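PDB 4MF5: glutathione S-transferase domain, which binds glutathione and probably acts as a glutathione transferase of the Ure2p-like type. Local coordinates for residues Ser57-Leu60 and Glu61-Leu65. Residues are numbered along the deposited sequence; the frame is centred on the assembly and turned at random.
Sequences SIML and EETGL
This is a local contact at the C-terminal end of helix 51-63, where the last turn closes and the chain leaves it through G64 and L65. M59 and T63 meet one turn apart. The backbone N of T63 donates to M59 O at 3.0 Å, and T63 OG1 donates to the same M59 O, also at 3.0 Å. The two donors arrive from opposite faces of the carbonyl plane. T63 OG1 sits between its own backbone N and carbonyl carbon (chi1 63°), which turns the hydroxyl back to the preceding turn. T63 CG2 comes within 3.9 Å of M59 CE.

The helix is the crossover of a beta-alpha-beta unit between the parallel strands 43-47 and 67-71, part of the thioredoxin-like N-terminal domain of glutathione transferases. E62 N donates to I58 O at 2.8 Å. The side chains of these two residues lie side by side, with I58 CG2 4.0 Å from E62 CG. The carboxylate of E62 forms a salt bridge with R243. E61 OE2 is hydrogen-bonded to the hydroxyl of Y67, and E61 OE1 forms a salt bridge with R248. M59 packs on helices 112-123 and 203-216, so this face of the helix lies against both domains.

G64, the first residue past the helix, has positive phi (75°). Its N makes a weak, bent bond to L60 O at 2.9 Å. A water donates to both L60 O and L65 O, 2.8 Å from the latter, bridging the last turn to the exit. The N of L65 also makes a weak bond to T63 OG1. Beyond the turn the side chain of L65 comes back across that of L60, and their CD2 atoms meet at 3.8 Å.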
ATOM      1  N   SER A  57      14.710   0.000  -8.655  1.00  7.76           N
ATOM      2  CA  SER A  57      16.002  -0.284  -9.280  1.00  7.99           C
ATOM      3  C   SER A  57      16.531  -1.655  -8.858  1.00  8.05           C
ATOM      4  O   SER A  57      17.114  -2.364  -9.698  1.00  8.49           O
ATOM      5  CB  SER A  57      17.004   0.823  -8.999  1.00  8.32           C
ATOM      6  OG  SER A  57      17.056   1.092  -7.621  1.00  8.92           O
ATOM      7  N   ILE A  58      16.335  -2.061  -7.597  1.00  7.70           N
ATOM      8  CA  ILE A  58      16.718  -3.403  -7.192  1.00  7.71           C
ATOM      9  C   ILE A  58      15.956  -4.446  -8.008  1.00  8.09           C
ATOM     10  O   ILE A  58      16.532  -5.404  -8.509  1.00  8.23           O
ATOM     11  CB  ILE A  58      16.526  -3.629  -5.686  1.00  7.74           C
ATOM     12  CG1 ILE A  58      17.534  -2.764  -4.899  1.00  8.41           C
ATOM     13  CG2 ILE A  58      16.642  -5.101  -5.342  1.00  8.11           C
ATOM     14  CD1 ILE A  58      17.244  -2.675  -3.413  1.00  9.00           C
ATOM     15  N   MET A  59      14.644  -4.282  -8.149  1.00  7.73           N
ATOM     16  CA  MET A  59      13.855  -5.236  -8.932  1.00  7.94           C
ATOM     17  C   MET A  59      14.374  -5.344 -10.373  1.00  8.43           C
ATOM     18  O   MET A  59      14.490  -6.438 -10.939  1.00  9.18           O
ATOM     19  CB  MET A  59      12.390  -4.812  -8.910  1.00  8.59           C
ATOM     20  CG  MET A  59      11.461  -5.716  -9.708  1.00  9.13           C
ATOM     21  SD  MET A  59      11.386  -7.376  -9.001  1.00  9.86           S
ATOM     22  CE  MET A  59      10.034  -8.029  -9.983  1.00 10.00           C
ATOM     23  N   LEU A  60      14.687  -4.212 -10.982  1.00  8.09           N
ATOM     24  CA  LEU A  60      15.224  -4.192 -12.329  1.00  8.60           C
ATOM     25  C   LEU A  60      16.564  -4.902 -12.402  1.00  8.94           C
ATOM     26  O   LEU A  60      16.820  -5.672 -13.334  1.00  9.64           O
ATOM     27  CB  LEU A  60      15.317  -2.752 -12.847  1.00  8.05           C
ATOM     28  CG  LEU A  60      13.960  -2.089 -13.080  1.00  8.33           C
ATOM     29  CD1 LEU A  60      14.096  -0.572 -13.145  1.00  8.63           C
ATOM     30  CD2 LEU A  60      13.275  -2.621 -14.329  1.00  8.73           C
ATOM     31  N   GLU A  61      17.446  -4.655 -11.436  1.00  8.60           N
ATOM     32  CA  GLU A  61      18.736  -5.323 -11.413  1.00  9.17           C
ATOM     33  C   GLU A  61      18.600  -6.817 -11.162  1.00  9.53           C
ATOM     34  O   GLU A  61      19.331  -7.604 -11.758  1.00 11.80           O
ATOM     35  CB  GLU A  61      19.639  -4.680 -10.345  1.00  9.63           C
ATOM     36  CG  GLU A  61      20.051  -3.254 -10.676  1.00 10.00           C
ATOM     37  CD  GLU A  61      20.995  -3.132 -11.850  1.00 10.77           C
ATOM     38  OE1 GLU A  61      21.626  -4.138 -12.235  1.00 11.55           O
ATOM     39  OE2 GLU A  61      21.134  -2.000 -12.362  1.00 11.80           O
ATOM     40  N   GLU A  62      17.674  -7.228 -10.305  1.00  8.80           N
ATOM     41  CA  GLU A  62      17.467  -8.645 -10.023  1.00  9.42           C
ATOM     42  C   GLU A  62      16.971  -9.383 -11.256  1.00 10.61           C
ATOM     43  O   GLU A  62      17.429 -10.490 -11.555  1.00 13.25           O
ATOM     44  CB  GLU A  62      16.450  -8.826  -8.889  1.00  9.39           C
ATOM     45  CG  GLU A  62      16.963  -8.418  -7.515  1.00  8.83           C
ATOM     46  CD  GLU A  62      17.855  -9.414  -6.812  1.00  9.66           C
ATOM     47  OE1 GLU A  62      18.177 -10.474  -7.413  1.00 12.10           O
ATOM     48  OE2 GLU A  62      18.230  -9.142  -5.656  1.00  9.54           O
ATOM     49  N   THR A  63      16.000  -8.798 -11.952  1.00 10.48           N
ATOM     50  CA  THR A  63      15.401  -9.448 -13.103  1.00 11.43           C
ATOM     51  C   THR A  63      16.237  -9.295 -14.359  1.00 11.39           C
ATOM     52  O   THR A  63      15.981  -9.993 -15.326  1.00 14.08           O
ATOM     53  CB  THR A  63      13.987  -8.936 -13.398  1.00 12.83           C
ATOM     54  OG1 THR A  63      14.030  -7.540 -13.729  1.00 13.16           O
ATOM     55  CG2 THR A  63      13.048  -9.226 -12.234  1.00 14.73           C
ATOM     56  N   GLY A  64      17.182  -8.359 -14.368  1.00 10.93           N
ATOM     57  CA  GLY A  64      18.004  -8.090 -15.528  1.00 11.71           C
ATOM     58  C   GLY A  64      17.295  -7.332 -16.636  1.00 10.37           C
ATOM     59  O   GLY A  64      17.840  -7.232 -17.742  1.00 11.90           O
ATOM     60  N   LEU A  65      16.110  -6.788 -16.381  1.00  8.98           N
ATOM     61  CA  LEU A  65      15.428  -6.061 -17.418  1.00  8.80           C
ATOM     62  C   LEU A  65      16.203  -4.787 -17.735  1.00  8.83           C
ATOM     63  O   LEU A  65      16.525  -4.023 -16.828  1.00  9.82           O
ATOM     64  CB  LEU A  65      14.027  -5.678 -16.949  1.00  9.38           C
ATOM     65  CG  LEU A  65      13.110  -5.092 -18.015  1.00  9.86           C
ATOM     66  CD1 LEU A  65      12.652  -6.155 -18.985  1.00 10.45           C
ATOM     67  CD2 LEU A  65      11.903  -4.421 -17.387  1.00 11.46           C
TER
HETATM   68  O   HOH W   1      18.675  -4.524 -15.182  1.00 13.32           O